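Local structure of hypothetical protein PH1789 (Pyrococcus horikoshii, 1WR2) at residues V156-K161 with M193-S198; K165-I170 with A189-L194. The protein is of unknown function but carries an ATP-grasp domain, a fold in which antiparallel sheets are flanked by helices. All coordinates share one frame; numbering follows the deposited sequence.

Contact 1: residues V156-K161 with M193-S198; sequences VPITEK and MLLKVS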
ATOM      1  N   VAL A 156       9.324  14.623   8.791  1.00 35.36           N
ATOM      2  CA  VAL A 156      10.282  13.559   8.541  1.00 37.27           C
ATOM      3  C   VAL A 156      11.677  14.197   8.502  1.00 38.27           C
ATOM      4  O   VAL A 156      11.851  15.269   7.931  1.00 37.37           O
ATOM      5  CB  VAL A 156       9.978  12.878   7.186  1.00 36.86           C
ATOM      6  CG1 VAL A 156      11.042  11.843   6.857  1.00 37.85           C
ATOM      7  CG2 VAL A 156       8.597  12.235   7.239  1.00 34.52           C
ATOM      8  N   PRO A 157      12.689  13.546   9.100  1.00 39.64           N
ATOM      9  CA  PRO A 157      12.675  12.266   9.814  1.00 40.44           C
ATOM     10  C   PRO A 157      12.140  12.372  11.233  1.00 41.18           C
ATOM     11  O   PRO A 157      12.319  13.388  11.906  1.00 42.63           O
ATOM     12  CB  PRO A 157      14.140  11.853   9.790  1.00 40.20           C
ATOM     13  CG  PRO A 157      14.820  13.176   9.999  1.00 40.82           C
ATOM     14  CD  PRO A 157      14.061  14.090   9.045  1.00 40.59           C
ATOM     15  N   ILE A 158      11.486  11.312  11.689  1.00 40.44           N
ATOM     16  CA  ILE A 158      10.935  11.292  13.037  1.00 41.95           C
ATOM     17  C   ILE A 158      11.768  10.356  13.904  1.00 42.96           C
ATOM     18  O   ILE A 158      12.469   9.482  13.396  1.00 41.85           O
ATOM     19  CB  ILE A 158       9.476  10.782  13.048  1.00 40.87           C
ATOM     20  CG1 ILE A 158       9.429   9.334  12.545  1.00 37.14           C
ATOM     21  CG2 ILE A 158       8.599  11.681  12.180  1.00 37.59           C
ATOM     22  CD1 ILE A 158       8.045   8.711  12.560  1.00 39.07           C
ATOM     23  N   THR A 159      11.688  10.548  15.216  1.00 43.39           N
ATOM     24  CA  THR A 159      12.403   9.699  16.152  1.00 43.08           C
ATOM     25  C   THR A 159      11.389   8.707  16.687  1.00 44.22           C
ATOM     26  O   THR A 159      10.189   8.839  16.423  1.00 42.72           O
ATOM     27  CB  THR A 159      12.984  10.526  17.313  1.00 42.91           C
ATOM     28  OG1 THR A 159      11.936  11.282  17.928  1.00 43.45           O
ATOM     29  CG2 THR A 159      14.053  11.485  16.795  1.00 40.97           C
ATOM     30  N   GLU A 160      11.854   7.702  17.421  1.00 45.31           N
ATOM     31  CA  GLU A 160      10.930   6.723  17.969  1.00 46.37           C
ATOM     32  C   GLU A 160       9.971   7.420  18.920  1.00 45.65           C
ATOM     33  O   GLU A 160       8.816   7.012  19.059  1.00 45.04           O
ATOM     34  CB  GLU A 160      11.670   5.609  18.710  1.00 48.00           C
ATOM     35  CG  GLU A 160      10.707   4.616  19.334  1.00 51.48           C
ATOM     36  CD  GLU A 160      11.398   3.461  20.012  1.00 54.89           C
ATOM     37  OE1 GLU A 160      10.687   2.618  20.597  1.00 55.74           O
ATOM     38  OE2 GLU A 160      12.643   3.390  19.957  1.00 56.50           O
ATOM     39  N   LYS A 161      10.453   8.469  19.579  1.00 45.25           N
ATOM     40  CA  LYS A 161       9.616   9.234  20.502  1.00 46.74           C
ATOM     41  C   LYS A 161       8.456   9.839  19.715  1.00 44.67           C
ATOM     42  O   LYS A 161       7.300   9.769  20.145  1.00 42.23           O
ATOM     43  CB  LYS A 161      10.424  10.351  21.167  1.00 50.48           C
ATOM     44  CG  LYS A 161       9.574  11.367  21.924  1.00 53.47           C
ATOM     45  CD  LYS A 161      10.419  12.508  22.478  1.00 57.55           C
ATOM     46  CE  LYS A 161      11.468  11.992  23.454  1.00 58.55           C
ATOM     47  NZ  LYS A 161      10.844  11.312  24.627  1.00 59.46           N
ATOM     48  N   MET A 193       6.783   0.546  11.569  1.00 38.63           N
ATOM     49  CA  MET A 193       6.400   0.975  10.224  1.00 38.32           C
ATOM     50  C   MET A 193       6.625   2.463  10.028  1.00 35.23           C
ATOM     51  O   MET A 193       7.145   2.890   9.003  1.00 32.56           O
ATOM     52  CB  MET A 193       4.943   0.657   9.936  1.00 40.01           C
ATOM     53  CG  MET A 193       4.712  -0.756   9.456  1.00 45.49           C
ATOM     54  SD  MET A 193       3.025  -0.955   8.858  1.00 47.52           S
ATOM     55  CE  MET A 193       2.167  -1.165  10.424  1.00 47.67           C
ATOM     56  N   LEU A 194       6.233   3.257  11.016  1.00 32.24           N
ATOM     57  CA  LEU A 194       6.414   4.700  10.928  1.00 32.32           C
ATOM     58  C   LEU A 194       7.892   5.068  10.770  1.00 32.81           C
ATOM     59  O   LEU A 194       8.240   5.952   9.983  1.00 32.09           O
ATOM     60  CB  LEU A 194       5.824   5.377  12.175  1.00 31.25           C
ATOM     61  CG  LEU A 194       4.296   5.512  12.260  1.00 31.86           C
ATOM     62  CD1 LEU A 194       3.900   5.929  13.685  1.00 31.48           C
ATOM     63  CD2 LEU A 194       3.805   6.542  11.219  1.00 28.97           C
ATOM     64  N   LEU A 195       8.764   4.396  11.518  1.00 34.00           N
ATOM     65  CA  LEU A 195      10.197   4.692  11.438  1.00 35.31           C
ATOM     66  C   LEU A 195      10.775   4.264  10.092  1.00 34.90           C
ATOM     67  O   LEU A 195      11.618   4.953   9.527  1.00 33.38           O
ATOM     68  CB  LEU A 195      10.959   4.008  12.583  1.00 35.02           C
ATOM     69  CG  LEU A 195      10.669   4.502  14.008  1.00 39.06           C
ATOM     70  CD1 LEU A 195      11.499   3.690  14.989  1.00 41.07           C
ATOM     71  CD2 LEU A 195      10.999   5.992  14.143  1.00 37.13           C
ATOM     72  N   LYS A 196      10.322   3.126   9.579  1.00 34.86           N
ATOM     73  CA  LYS A 196      10.802   2.657   8.290  1.00 35.15           C
ATOM     74  C   LYS A 196      10.318   3.584   7.177  1.00 34.31           C
ATOM     75  O   LYS A 196      11.065   3.898   6.253  1.00 34.17           O
ATOM     76  CB  LYS A 196      10.354   1.207   8.051  1.00 35.99           C
ATOM     77  CG  LYS A 196      11.213   0.193   8.823  1.00 37.69           C
ATOM     78  CD  LYS A 196      10.729  -1.243   8.671  1.00 41.09           C
ATOM     79  CE  LYS A 196      11.748  -2.211   9.282  1.00 41.31           C
ATOM     80  NZ  LYS A 196      11.138  -3.512   9.661  1.00 45.32           N
ATOM     81  N   VAL A 197       9.072   4.040   7.251  1.00 31.79           N
ATOM     82  CA  VAL A 197       8.597   4.961   6.220  1.00 32.11           C
ATOM     83  C   VAL A 197       9.374   6.266   6.301  1.00 31.70           C
ATOM     84  O   VAL A 197       9.725   6.862   5.280  1.00 32.13           O
ATOM     85  CB  VAL A 197       7.088   5.273   6.377  1.00 32.38           C
ATOM     86  CG1 VAL A 197       6.687   6.420   5.441  1.00 28.42           C
ATOM     87  CG2 VAL A 197       6.278   4.027   6.061  1.00 27.83           C
ATOM     88  N   SER A 198       9.634   6.712   7.528  1.00 34.38           N
ATOM     89  CA  SER A 198      10.376   7.946   7.760  1.00 34.96           C
ATOM     90  C   SER A 198      11.756   7.854   7.110  1.00 35.62           C
ATOM     91  O   SER A 198      12.211   8.792   6.462  1.00 36.41           O
ATOM     92  CB  SER A 198      10.517   8.182   9.273  1.00 35.66           C
ATOM     93  OG  SER A 198      11.258   9.352   9.563  1.00 34.81           O
TER

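Contact 2: residues K165-I170 with A189-L194; sequences KMIQEI and AIVDML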
ATOM      1  N   LYS A 165       4.548   8.799  20.214  1.00 44.21           N
ATOM      2  CA  LYS A 165       3.758   9.952  20.590  1.00 44.39           C
ATOM      3  C   LYS A 165       2.617  10.218  19.595  1.00 43.33           C
ATOM      4  O   LYS A 165       1.464  10.357  20.000  1.00 41.52           O
ATOM      5  CB  LYS A 165       4.681  11.167  20.699  1.00 48.64           C
ATOM      6  CG  LYS A 165       4.087  12.388  21.384  1.00 53.27           C
ATOM      7  CD  LYS A 165       5.173  13.447  21.584  1.00 57.69           C
ATOM      8  CE  LYS A 165       4.618  14.764  22.107  1.00 58.61           C
ATOM      9  NZ  LYS A 165       5.688  15.794  22.207  1.00 61.08           N
ATOM     10  N   MET A 166       2.922  10.275  18.298  1.00 40.28           N
ATOM     11  CA  MET A 166       1.868  10.547  17.319  1.00 38.57           C
ATOM     12  C   MET A 166       0.815   9.437  17.285  1.00 38.30           C
ATOM     13  O   MET A 166      -0.313   9.654  16.847  1.00 38.72           O
ATOM     14  CB  MET A 166       2.462  10.773  15.921  1.00 36.04           C
ATOM     15  CG  MET A 166       3.079   9.566  15.264  1.00 36.06           C
ATOM     16  SD  MET A 166       3.997  10.034  13.777  1.00 37.41           S
ATOM     17  CE  MET A 166       2.660  10.599  12.707  1.00 38.58           C
ATOM     18  N   ILE A 167       1.176   8.251  17.759  1.00 35.91           N
ATOM     19  CA  ILE A 167       0.223   7.155  17.792  1.00 36.96           C
ATOM     20  C   ILE A 167      -0.737   7.383  18.957  1.00 37.76           C
ATOM     21  O   ILE A 167      -1.929   7.087  18.867  1.00 37.30           O
ATOM     22  CB  ILE A 167       0.921   5.788  17.990  1.00 36.13           C
ATOM     23  CG1 ILE A 167       1.851   5.492  16.808  1.00 35.00           C
ATOM     24  CG2 ILE A 167      -0.128   4.685  18.110  1.00 34.90           C
ATOM     25  CD1 ILE A 167       2.596   4.158  16.934  1.00 35.10           C
ATOM     26  N   GLN A 168      -0.213   7.932  20.046  1.00 38.82           N
ATOM     27  CA  GLN A 168      -1.017   8.180  21.238  1.00 39.32           C
ATOM     28  C   GLN A 168      -1.873   9.439  21.152  1.00 37.59           C
ATOM     29  O   GLN A 168      -2.848   9.583  21.889  1.00 37.62           O
ATOM     30  CB  GLN A 168      -0.102   8.265  22.460  1.00 42.36           C
ATOM     31  CG  GLN A 168       0.803   7.059  22.611  1.00 45.52           C
ATOM     32  CD  GLN A 168       1.702   7.142  23.826  1.00 49.48           C
ATOM     33  OE1 GLN A 168       2.217   8.212  24.164  1.00 49.53           O
ATOM     34  NE2 GLN A 168       1.915   6.002  24.481  1.00 50.47           N
ATOM     35  N   GLU A 169      -1.511  10.343  20.249  1.00 37.58           N
ATOM     36  CA  GLU A 169      -2.229  11.597  20.084  1.00 37.39           C
ATOM     37  C   GLU A 169      -3.552  11.521  19.320  1.00 38.54           C
ATOM     38  O   GLU A 169      -4.362  12.447  19.402  1.00 39.20           O
ATOM     39  CB  GLU A 169      -1.308  12.627  19.415  1.00 39.15           C
ATOM     40  CG  GLU A 169      -0.018  12.880  20.179  1.00 39.26           C
ATOM     41  CD  GLU A 169       0.851  13.948  19.538  1.00 39.85           C
ATOM     42  OE1 GLU A 169       0.923  13.995  18.294  1.00 39.32           O
ATOM     43  OE2 GLU A 169       1.472  14.735  20.284  1.00 42.14           O
ATOM     44  N   ILE A 170      -3.790  10.442  18.575  1.00 38.31           N
ATOM     45  CA  ILE A 170      -5.046  10.342  17.829  1.00 38.18           C
ATOM     46  C   ILE A 170      -6.199  10.086  18.793  1.00 38.95           C
ATOM     47  O   ILE A 170      -6.037   9.386  19.795  1.00 36.39           O
ATOM     48  CB  ILE A 170      -5.021   9.207  16.764  1.00 39.74           C
ATOM     49  CG1 ILE A 170      -4.737   7.860  17.432  1.00 37.14           C
ATOM     50  CG2 ILE A 170      -3.982   9.523  15.681  1.00 40.45           C
ATOM     51  CD1 ILE A 170      -4.830   6.678  16.480  1.00 41.21           C
ATOM     52  N   ALA A 189       4.635  -2.643  16.377  1.00 38.98           N
ATOM     53  CA  ALA A 189       4.668  -2.927  14.954  1.00 39.79           C
ATOM     54  C   ALA A 189       4.361  -1.630  14.206  1.00 38.54           C
ATOM     55  O   ALA A 189       4.971  -1.322  13.185  1.00 38.10           O
ATOM     56  CB  ALA A 189       3.638  -3.997  14.611  1.00 39.19           C
ATOM     57  N   ILE A 190       3.415  -0.859  14.724  1.00 37.39           N
ATOM     58  CA  ILE A 190       3.079   0.402  14.077  1.00 35.96           C
ATOM     59  C   ILE A 190       4.270   1.340  14.169  1.00 35.92           C
ATOM     60  O   ILE A 190       4.624   2.001  13.200  1.00 32.50           O
ATOM     61  CB  ILE A 190       1.871   1.068  14.730  1.00 34.87           C
ATOM     62  CG1 ILE A 190       0.675   0.117  14.687  1.00 33.97           C
ATOM     63  CG2 ILE A 190       1.550   2.365  13.995  1.00 35.92           C
ATOM     64  CD1 ILE A 190      -0.546   0.627  15.402  1.00 33.56           C
ATOM     65  N   VAL A 191       4.889   1.396  15.344  1.00 35.74           N
ATOM     66  CA  VAL A 191       6.045   2.257  15.542  1.00 37.60           C
ATOM     67  C   VAL A 191       7.150   1.909  14.550  1.00 39.66           C
ATOM     68  O   VAL A 191       7.809   2.793  14.002  1.00 39.96           O
ATOM     69  CB  VAL A 191       6.595   2.115  16.978  1.00 38.68           C
ATOM     70  CG1 VAL A 191       7.933   2.814  17.096  1.00 37.61           C
ATOM     71  CG2 VAL A 191       5.601   2.697  17.969  1.00 35.70           C
ATOM     72  N   ASP A 192       7.352   0.616  14.322  1.00 40.65           N
ATOM     73  CA  ASP A 192       8.379   0.171  13.392  1.00 41.81           C
ATOM     74  C   ASP A 192       8.054   0.622  11.960  1.00 40.35           C
ATOM     75  O   ASP A 192       8.948   1.049  11.223  1.00 39.54           O
ATOM     76  CB  ASP A 192       8.526  -1.352  13.451  1.00 45.04           C
ATOM     77  CG  ASP A 192       9.715  -1.857  12.644  1.00 47.63           C
ATOM     78  OD1 ASP A 192      10.857  -1.424  12.923  1.00 50.00           O
ATOM     79  OD2 ASP A 192       9.506  -2.684  11.733  1.00 49.51           O
ATOM     80  N   MET A 193       6.783   0.546  11.569  1.00 38.63           N
ATOM     81  CA  MET A 193       6.400   0.975  10.224  1.00 38.32           C
ATOM     82  C   MET A 193       6.625   2.463  10.028  1.00 35.23           C
ATOM     83  O   MET A 193       7.145   2.890   9.003  1.00 32.56           O
ATOM     84  CB  MET A 193       4.943   0.657   9.936  1.00 40.01           C
ATOM     85  CG  MET A 193       4.712  -0.756   9.456  1.00 45.49           C
ATOM     86  SD  MET A 193       3.025  -0.955   8.858  1.00 47.52           S
ATOM     87  CE  MET A 193       2.167  -1.165  10.424  1.00 47.67           C
ATOM     88  N   LEU A 194       6.233   3.257  11.016  1.00 32.24           N
ATOM     89  CA  LEU A 194       6.414   4.700  10.928  1.00 32.32           C
ATOM     90  C   LEU A 194       7.892   5.068  10.770  1.00 32.81           C
ATOM     91  O   LEU A 194       8.240   5.952   9.983  1.00 32.09           O
ATOM     92  CB  LEU A 194       5.824   5.377  12.175  1.00 31.25           C
ATOM     93  CG  LEU A 194       4.296   5.512  12.260  1.00 31.86           C
ATOM     94  CD1 LEU A 194       3.900   5.929  13.685  1.00 31.48           C
ATOM     95  CD2 LEU A 194       3.805   6.542  11.219  1.00 28.97           C
TER

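Contact 1: residues V156-K161 with M193-S198
Ser198 and Ile158 meet where the loop leaving edge strand 152-155 of the six-stranded antiparallel sheet in this ATP-grasp domain runs past helix 187-203. The backbone N of Ile158 donates to OG of Ser198 at 2.9 Å in a nearly straight bond (N-H...O 163°). The hydroxyl reaches the loop because it stands anti to the backbone N of Ser198 (chi1 179°), which carries it off the helix surface. Pro157 CA lies close beside it, 3.2 Å from Ser198 OG. CG1 of Val156 instead comes up to the helix carbonyl, 3.3 Å from Ser198 O. A cis peptide bond joins Val156 to Pro157, turning the chain just before the anchored amide.

Beyond the hydrogen bond the contact is van der Waals packing. The CG1 arm of Ile158 lies between its own N and carbonyl carbon (chi1 63°) and then runs extended, so that CG1 rests against CB of Ser198 while CD1 reaches on toward the previous helical turn, 4.0 Å from Leu194 CB. The Ile158 and Leu194 side chains cross at about a right angle. Leu195 lies across the start of helix 160-168, its CD2 methyl 3.7 Å from the carbonyl O of Thr159 and its CD1 beside CB of Glu160. The carboxylate of Glu160 turns to a different partner, a salt bridge with Arg164.

In the second shell, Val156, Ile158 and Leu194 all pack on Ile136 of strand 133-140, so loop and helix share one hydrophobic support on the sheet. Thr159, the N-cap of helix 160-168, forms a capping box with Asp162: OG1 of Thr159 caps the backbone N of Asp162, and OD2 of Asp162 is hydrogen-bonded to Thr159 N.

Contact 2: residues K165-I170 with A189-L194
Ile167 reaches from helix 160-168 into helix 187-203, and its CD1 methyl is the centre of a buried, wholly apolar helix-helix contact beside the six-stranded sheet of the ATP-grasp domain. The CG1 branch stands anti to the carbonyl carbon (chi1 -63°) and continues extended (chi2 179°), which projects CD1 straight at the partner helix. There it enters among the adjacent Ile190 and Val191 and, one turn on, Leu194. CD1 lies 3.6 Å from Ile190 CG2 and 3.5 Å from Val191 CG2, the latter tighter than usual for two carbons. The Val191 side chain crosses Ile167 at about a right angle, whereas Ile190 comes in obliquely, turning CG2 to the methyl.

Leu194 crosses the isoleucine at a slant, its CD1 3.8 Å from Ile167 CG1 and also near Ile167 CD1. The same leucine methyl faces Met166, whose CG sits between its backbone N and carbonyl carbon (chi1 68°); this sends the chain over toward Leu194, with Met166 CG 4.0 Å from Leu194 CD1 and SD beside the same methyl, while the bend at chi3 only turns CE.

Phe138 of strand 133-140 touches both Met166 and Ile190, closing the sheet side of the cluster. This helix is tied to edge strand 152-155 by a hydrogen bond from Thr152 OG1 to the backbone O of Met166.

In the fold
Followed from the N terminus, the chain leaves strand 152-155, passes through 156-161 into helix 160-168, continues through 165-170 and helix 173-177, and returns along helix 187-203. Contact 2 closes the shorter loop, joining 165-170 to 189-194 across 18 residues; contact 1 closes the longer one, 31 residues between 156-161 and 193-198, and encloses all of the first, the two sharing Met193 and Leu194. The returning helix thus meets the outgoing chain in reverse order. Their centres lie 9 Å apart, and Glu160 CG touches Val191 CG1 at 4.0 Å. Together they hold helix 160-168, and the loop 156-159 that leads into it, against helix 187-203 over strand 133-140.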